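Local structure of erythromycin dehydratase (Saccharopolyspora erythraea, 3EL6) at residues D184-A187 with E192-P195; P64-H69 with L76-V81; Q198-A203 with L237-L242. The protein probably catalyses the dehydration of a carrier-bound beta-hydroxyacyl intermediate during assembly of the polyketide core of erythromycin. All blocks are in the same frame, centred on the assembly; numbering follows the deposited sequence.

Contact 1: D184-A187 with E192-P195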
loop_
_atom_site.group_PDB
_atom_site.type_symbol
_atom_site.label_atom_id
_atom_site.label_comp_id
_atom_site.label_asym_id
_atom_site.label_seq_id
_atom_site.Cartn_x
_atom_site.Cartn_y
_atom_site.Cartn_z
ATOM N N ASP A 184 -5.863 -34.077 26.545
ATOM C CA ASP A 184 -6.397 -35.378 26.103
ATOM C C ASP A 184 -7.875 -35.255 25.806
ATOM O O ASP A 184 -8.337 -35.639 24.735
ATOM C CB ASP A 184 -6.173 -36.463 27.160
ATOM C CG ASP A 184 -4.703 -36.810 27.350
ATOM O OD1 ASP A 184 -3.943 -36.736 26.362
ATOM O OD2 ASP A 184 -4.301 -37.169 28.504
ATOM N N GLY A 185 -8.623 -34.719 26.760
ATOM C CA GLY A 185 -10.037 -34.438 26.567
ATOM C C GLY A 185 -10.287 -33.642 25.290
ATOM O O GLY A 185 -11.156 -33.994 24.468
ATOM N N LEU A 186 -9.554 -32.541 25.118
ATOM C CA LEU A 186 -9.756 -31.727 23.930
ATOM C C LEU A 186 -9.476 -32.507 22.645
ATOM O O LEU A 186 -10.247 -32.414 21.667
ATOM C CB LEU A 186 -8.924 -30.446 24.002
ATOM C CG LEU A 186 -9.546 -29.373 24.887
ATOM C CD1 LEU A 186 -8.596 -28.210 24.983
ATOM C CD2 LEU A 186 -10.839 -28.918 24.284
ATOM N N ALA A 187 -8.368 -33.248 22.628
ATOM C CA ALA A 187 -8.017 -34.054 21.471
ATOM C C ALA A 187 -9.173 -34.990 21.080
ATOM O O ALA A 187 -9.537 -35.071 19.904
ATOM C CB ALA A 187 -6.733 -34.826 21.701
ATOM N N GLU A 192 -6.810 -30.743 18.577
ATOM C CA GLU A 192 -5.560 -31.390 18.872
ATOM C C GLU A 192 -4.437 -30.391 18.990
ATOM O O GLU A 192 -3.873 -29.965 17.978
ATOM C CB GLU A 192 -5.223 -32.397 17.796
ATOM C CG GLU A 192 -6.236 -33.527 17.723
ATOM C CD GLU A 192 -5.977 -34.455 16.538
ATOM O OE1 GLU A 192 -4.792 -34.749 16.248
ATOM O OE2 GLU A 192 -6.970 -34.878 15.895
ATOM N N TYR A 193 -4.103 -30.038 20.227
ATOM C CA TYR A 193 -2.994 -29.113 20.499
ATOM C C TYR A 193 -1.733 -29.892 20.803
ATOM O O TYR A 193 -1.706 -30.666 21.769
ATOM C CB TYR A 193 -3.326 -28.225 21.714
ATOM C CG TYR A 193 -4.477 -27.244 21.538
ATOM C CD1 TYR A 193 -4.289 -26.008 20.935
ATOM C CD2 TYR A 193 -5.739 -27.545 22.022
ATOM C CE1 TYR A 193 -5.360 -25.093 20.814
ATOM C CE2 TYR A 193 -6.790 -26.671 21.922
ATOM C CZ TYR A 193 -6.613 -25.459 21.306
ATOM O OH TYR A 193 -7.704 -24.625 21.206
ATOM N N GLY A 194 -0.686 -29.699 20.013
ATOM C CA GLY A 194 0.589 -30.354 20.266
ATOM C C GLY A 194 1.278 -29.663 21.426
ATOM O O GLY A 194 0.814 -28.618 21.886
ATOM N N PRO A 195 2.391 -30.222 21.906
ATOM C CA PRO A 195 3.104 -29.647 23.082
ATOM C C PRO A 195 3.364 -28.110 22.983
ATOM O O PRO A 195 3.372 -27.428 23.983
ATOM C CB PRO A 195 4.445 -30.426 23.111
ATOM C CG PRO A 195 4.041 -31.792 22.537
ATOM C CD PRO A 195 3.008 -31.489 21.432
#

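Contact 2: P64-H69 with L76-V81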
loop_
_atom_site.group_PDB
_atom_site.type_symbol
_atom_site.label_atom_id
_atom_site.label_comp_id
_atom_site.label_asym_id
_atom_site.label_seq_id
_atom_site.Cartn_x
_atom_site.Cartn_y
_atom_site.Cartn_z
ATOM N N PRO A 64 7.386 -24.069 13.017
ATOM C CA PRO A 64 6.894 -25.448 13.069
ATOM C C PRO A 64 5.683 -25.603 13.972
ATOM O O PRO A 64 4.896 -26.519 13.818
ATOM C CB PRO A 64 8.117 -26.277 13.587
ATOM C CG PRO A 64 9.323 -25.447 13.234
ATOM C CD PRO A 64 8.854 -23.949 13.108
ATOM N N TRP A 65 5.501 -24.691 14.919
ATOM C CA TRP A 65 4.339 -24.783 15.788
ATOM C C TRP A 65 3.051 -24.669 15.049
ATOM O O TRP A 65 2.030 -25.095 15.522
ATOM C CB TRP A 65 4.399 -23.704 16.895
ATOM C CG TRP A 65 4.794 -22.299 16.418
ATOM C CD1 TRP A 65 6.020 -21.760 16.410
ATOM C CD2 TRP A 65 3.897 -21.271 15.923
ATOM N NE1 TRP A 65 5.964 -20.451 15.932
ATOM C CE2 TRP A 65 4.667 -20.142 15.647
ATOM C CE3 TRP A 65 2.512 -21.221 15.702
ATOM C CZ2 TRP A 65 4.110 -18.937 15.149
ATOM C CZ3 TRP A 65 1.956 -20.004 15.193
ATOM C CH2 TRP A 65 2.758 -18.913 14.949
ATOM N N LEU A 66 3.080 -24.104 13.846
ATOM C CA LEU A 66 1.836 -24.107 13.038
ATOM C C LEU A 66 1.247 -25.525 12.846
ATOM O O LEU A 66 0.001 -25.764 12.810
ATOM C CB LEU A 66 2.098 -23.361 11.723
ATOM C CG LEU A 66 2.175 -21.836 11.908
ATOM C CD1 LEU A 66 2.837 -21.148 10.700
ATOM C CD2 LEU A 66 0.767 -21.233 12.176
ATOM N N ALA A 67 2.135 -26.504 12.793
ATOM C CA ALA A 67 1.665 -27.852 12.532
ATOM C C ALA A 67 0.957 -28.444 13.758
ATOM O O ALA A 67 0.270 -29.498 13.662
ATOM C CB ALA A 67 2.865 -28.729 12.127
ATOM N N GLU A 68 1.109 -27.790 14.919
ATOM C CA GLU A 68 0.569 -28.357 16.184
ATOM C C GLU A 68 -0.773 -27.795 16.662
ATOM O O GLU A 68 -1.155 -27.988 17.819
ATOM C CB GLU A 68 1.632 -28.247 17.284
ATOM C CG GLU A 68 2.863 -29.074 16.911
ATOM C CD GLU A 68 3.733 -29.482 18.050
ATOM O OE1 GLU A 68 3.720 -28.786 19.108
ATOM O OE2 GLU A 68 4.499 -30.480 17.843
ATOM N N HIS A 69 -1.503 -27.120 15.762
ATOM C CA HIS A 69 -2.830 -26.607 16.063
ATOM C C HIS A 69 -3.787 -27.178 15.046
ATOM O O HIS A 69 -4.066 -26.531 14.022
ATOM C CB HIS A 69 -2.842 -25.068 16.016
ATOM C CG HIS A 69 -4.154 -24.461 16.388
ATOM N ND1 HIS A 69 -5.093 -24.080 15.445
ATOM C CD2 HIS A 69 -4.687 -24.156 17.597
ATOM C CE1 HIS A 69 -6.149 -23.572 16.062
ATOM N NE2 HIS A 69 -5.929 -23.604 17.367
ATOM N N LEU A 76 -5.159 -25.605 11.130
ATOM C CA LEU A 76 -5.767 -24.283 11.105
ATOM C C LEU A 76 -4.827 -23.308 11.763
ATOM O O LEU A 76 -4.339 -23.548 12.881
ATOM C CB LEU A 76 -7.094 -24.280 11.859
ATOM C CG LEU A 76 -8.165 -25.177 11.276
ATOM C CD1 LEU A 76 -9.450 -24.788 11.942
ATOM C CD2 LEU A 76 -8.252 -24.972 9.757
ATOM N N VAL A 77 -4.550 -22.198 11.085
ATOM C CA VAL A 77 -3.799 -21.128 11.724
ATOM C C VAL A 77 -4.689 -20.561 12.878
ATOM O O VAL A 77 -5.880 -20.204 12.683
ATOM C CB VAL A 77 -3.477 -20.008 10.698
ATOM C CG1 VAL A 77 -2.784 -18.817 11.390
ATOM C CG2 VAL A 77 -2.554 -20.576 9.608
ATOM N N PRO A 78 -4.122 -20.471 14.078
ATOM C CA PRO A 78 -4.894 -19.919 15.189
ATOM C C PRO A 78 -5.242 -18.414 14.930
ATOM O O PRO A 78 -4.420 -17.645 14.409
ATOM C CB PRO A 78 -3.946 -20.000 16.374
ATOM C CG PRO A 78 -2.765 -20.821 15.927
ATOM C CD PRO A 78 -2.709 -20.720 14.423
ATOM N N GLY A 79 -6.468 -18.042 15.268
ATOM C CA GLY A 79 -6.878 -16.631 15.178
ATOM C C GLY A 79 -5.935 -15.686 15.866
ATOM O O GLY A 79 -5.831 -14.498 15.460
ATOM N N SER A 80 -5.243 -16.155 16.909
ATOM C CA SER A 80 -4.321 -15.298 17.633
ATOM C C SER A 80 -3.164 -14.838 16.764
ATOM O O SER A 80 -2.569 -13.818 17.034
ATOM C CB SER A 80 -3.731 -16.056 18.846
ATOM O OG SER A 80 -3.088 -17.216 18.351
ATOM N N VAL A 81 -2.838 -15.581 15.711
ATOM C CA VAL A 81 -1.814 -15.112 14.781
ATOM C C VAL A 81 -2.274 -13.777 14.125
ATOM O O VAL A 81 -1.454 -12.846 13.911
ATOM C CB VAL A 81 -1.533 -16.210 13.692
ATOM C CG1 VAL A 81 -0.682 -15.658 12.503
ATOM C CG2 VAL A 81 -0.789 -17.375 14.412
HETATM O O HOH W 1 -1.565 -23.672 12.823
#

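Contact 3: Q198-A203 with L237-L242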
loop_
_atom_site.group_PDB
_atom_site.type_symbol
_atom_site.label_atom_id
_atom_site.label_comp_id
_atom_site.label_asym_id
_atom_site.label_seq_id
_atom_site.Cartn_x
_atom_site.Cartn_y
_atom_site.Cartn_z
ATOM N N GLN A 198 0.426 -26.513 24.422
ATOM C CA GLN A 198 -0.042 -26.992 25.722
ATOM C C GLN A 198 0.520 -26.069 26.790
ATOM O O GLN A 198 1.271 -26.475 27.694
ATOM C CB GLN A 198 0.400 -28.450 25.879
ATOM C CG GLN A 198 -0.270 -29.304 24.857
ATOM C CD GLN A 198 0.124 -30.753 24.950
ATOM O OE1 GLN A 198 0.783 -31.146 25.920
ATOM N NE2 GLN A 198 -0.232 -31.545 23.939
ATOM N N ALA A 199 0.107 -24.801 26.756
ATOM C CA ALA A 199 0.789 -23.767 27.511
ATOM C C ALA A 199 0.039 -23.360 28.787
ATOM O O ALA A 199 0.495 -22.474 29.485
ATOM C CB ALA A 199 1.018 -22.497 26.623
ATOM N N LEU A 200 -1.105 -23.976 29.061
ATOM C CA LEU A 200 -1.767 -23.782 30.385
ATOM C C LEU A 200 -0.953 -24.560 31.430
ATOM O O LEU A 200 -0.899 -25.783 31.344
ATOM C CB LEU A 200 -3.201 -24.299 30.313
ATOM C CG LEU A 200 -4.138 -23.497 29.416
ATOM C CD1 LEU A 200 -5.506 -24.254 29.324
ATOM C CD2 LEU A 200 -4.414 -22.112 29.983
ATOM N N ARG A 201 -0.217 -23.873 32.288
ATOM C CA ARG A 201 0.731 -24.544 33.211
ATOM C C ARG A 201 0.043 -24.810 34.592
ATOM O O ARG A 201 0.382 -25.776 35.319
ATOM C CB ARG A 201 1.975 -23.706 33.421
ATOM C CG ARG A 201 2.775 -23.379 32.135
ATOM C CD ARG A 201 3.349 -24.651 31.407
ATOM N NE ARG A 201 3.740 -24.235 30.043
ATOM C CZ ARG A 201 4.008 -25.047 29.034
ATOM N NH1 ARG A 201 4.122 -26.359 29.249
ATOM N NH2 ARG A 201 4.224 -24.540 27.818
ATOM N N ALA A 202 -0.885 -23.930 34.970
ATOM C CA ALA A 202 -1.641 -24.103 36.243
ATOM C C ALA A 202 -2.934 -23.306 36.149
ATOM O O ALA A 202 -2.980 -22.322 35.390
ATOM C CB ALA A 202 -0.786 -23.573 37.415
ATOM N N ALA A 203 -4.006 -23.736 36.824
ATOM C CA ALA A 203 -5.231 -22.961 36.753
ATOM C C ALA A 203 -6.036 -23.145 38.052
ATOM O O ALA A 203 -5.904 -24.180 38.751
ATOM C CB ALA A 203 -6.091 -23.415 35.581
ATOM N N LEU A 237 -10.564 -19.780 28.302
ATOM C CA LEU A 237 -12.019 -19.796 28.197
ATOM C C LEU A 237 -12.565 -21.215 28.265
ATOM O O LEU A 237 -13.746 -21.413 28.605
ATOM C CB LEU A 237 -12.516 -19.120 26.904
ATOM C CG LEU A 237 -12.745 -17.585 27.051
ATOM C CD1 LEU A 237 -11.518 -16.846 27.446
ATOM C CD2 LEU A 237 -13.361 -16.942 25.741
ATOM N N SER A 238 -11.738 -22.206 27.935
ATOM C CA SER A 238 -12.177 -23.589 28.008
ATOM C C SER A 238 -12.313 -24.104 29.452
ATOM O O SER A 238 -12.943 -25.144 29.679
ATOM C CB SER A 238 -11.247 -24.506 27.203
ATOM O OG SER A 238 -10.024 -24.751 27.912
ATOM N N LEU A 239 -11.758 -23.379 30.413
ATOM C CA LEU A 239 -11.725 -23.832 31.811
ATOM C C LEU A 239 -12.916 -23.346 32.649
ATOM O O LEU A 239 -13.079 -23.759 33.806
ATOM C CB LEU A 239 -10.434 -23.366 32.484
ATOM C CG LEU A 239 -9.130 -23.867 31.844
ATOM C CD1 LEU A 239 -7.916 -23.280 32.564
ATOM C CD2 LEU A 239 -9.096 -25.396 31.832
ATOM N N GLY A 240 -13.716 -22.445 32.083
ATOM C CA GLY A 240 -14.791 -21.799 32.835
ATOM C C GLY A 240 -16.139 -22.367 32.441
ATOM O O GLY A 240 -16.215 -23.422 31.791
ATOM N N ALA A 241 -17.202 -21.662 32.816
ATOM C CA ALA A 241 -18.562 -22.071 32.453
ATOM C C ALA A 241 -18.683 -22.192 30.938
ATOM O O ALA A 241 -19.630 -22.779 30.427
ATOM C CB ALA A 241 -19.583 -21.080 32.986
ATOM N N LEU A 242 -17.722 -21.645 30.203
ATOM C CA LEU A 242 -17.803 -21.743 28.742
ATOM C C LEU A 242 -17.473 -23.128 28.199
ATOM O O LEU A 242 -18.174 -23.626 27.316
ATOM C CB LEU A 242 -16.949 -20.669 28.046
ATOM C CG LEU A 242 -17.683 -19.379 27.659
ATOM C CD1 LEU A 242 -18.396 -18.787 28.853
ATOM C CD2 LEU A 242 -16.729 -18.372 27.051
#

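Contact 1: D184-A187 with E192-P195
Leu186 and Tyr193 form the apolar centre of a small surface contact in which helix 182-188 leans on strand 191-193, the two joined by a short turn. Leu186 brings one methyl, CD1, to the CE2 corner of the tyrosine ring (CD1 to CE2, 3.9 Å). The two side chains cross obliquely, and CD2 of Tyr193 lies slightly farther from the methyl. Nearer the turn the backbones close up, with the CA atoms of Ala187 and Glu192 4.5 Å apart. The Glu192 side chain starts away from the helix, but chi1 of -63°, with CG anti to the carbonyl carbon, keeps its CG 4.2 Å from Ala187 CA. No hydrogen bond joins the two segments, so dispersion contacts alone link them directly. Strand 191-193 is instead held from its other neighbours: Glu192 bonds by backbone to Val70, and Tyr193 O accepts from Gln198 NE2. The Tyr193 side chain also touches Asp231 and Gln235 of helix 227-235. Tyr193, Gly194 and Pro195 belong to the GYxYGPxF sequence motif characteristic of polyketide synthase dehydratases.

Contact 2: P64-H69 with L76-V81
His69 has CG anti to its backbone N (chi1 -177°), which swings the imidazole toward 76-81 and sets ND1 against the Leu76 carbonyl; Trp65, with CG wedged between N and carbonyl carbon (chi1 45°), sends its six-membered ring toward Val81. ND1 of His69 donates to Leu76 O at 2.7 Å. The bond is somewhat bent, with an N-H...O angle of 150°, and the oxygen also stands out of the imidazole plane. Beside it, Leu76 N donates to His69 O (3.2 Å), so the same two residues are joined through backbone and side chain together, restricting rotation of the imidazole. A water donates to Leu66 O (2.6 Å) and also to Leu76 O (2.8 Å), giving that buried carbonyl a second donor. His69 opens and Pro78 closes the HxxxGxxxxP signature of polyketide synthase dehydratases, and the two ends meet directly: Pro78 CG lies over one imidazole face, 4.0 Å from the ring centroid, in a CH-pi contact. Apolar groups continue the interface beyond this. Leu66 CD2 reaches both Val77 CG2 and Pro78 CD, while Val81 CG2 meets the Trp65 ring at its edge, 3.9 Å from CZ3. Pro227 of helix 227-235 touches both Trp65 and Val81; the Tyr193 and Phe197 rings meet that of His69 at an inclination.

Contact 3: Q198-A203 with L237-L242
Leu239 drives one methyl, CD1, against strand 200-206, and both close contacts between 198-203 and 237-242 fall on that single carbon. The tight spot is Ala203 CB, 3.5 Å from Leu239 CD1. Leu200 meets the same methyl more loosely, tip to tip, its own CD1 lying 4.2 Å from Leu239 CD1. Both leucines set CG anti to the carbonyl carbon and run on extended; in Leu239 (chi1 -60°, chi2 177°) this takes CD1 far enough to bridge backbones whose nearest CA atoms, those of Ala203 and Leu239, are 8.2 Å apart. No hydrogen bond crosses, and the cluster is extended by His182, Leu179 and Val210, which also touch Leu239.

The other side of the strand faces solvent more. Partly exposed Ala202 points away from the loop, and exposed Arg201 takes no part in the apolar cluster; its NH2 donates to Ser215 O. Carbonyl O of Gln198 sits above the guanidinium plane of Arg201, 3.1 Å from it and offset toward its rim. Arg201 and Ala202 both face Glu213 on the neighbouring strand, the pattern of a classic beta bulge, here at the start of an antiparallel strand of the double hotdog fold.

In the fold
From the N terminus, contact 2 comes first, closing the short hairpin of strands 69-71 and 74-75 just before helix 79-93. Contact 1 follows, a still shorter closure across the turn between helix 182-188 and strand 191-193. Contact 3 spans the longest interval, bringing the loop after helix 227-235 back to strand 200-206. The three are in series; none nests or crosses. Contacts 1 and 2 touch: strand 191-193 pairs with 69-71 and Gly194 N probably bonds Glu68 O, tying the N-terminal hairpin to the later part of the chain. Gln198 links contact 3 to contact 1, whereas contacts 2 and 3 stay about 7 Å apart at their nearest atoms.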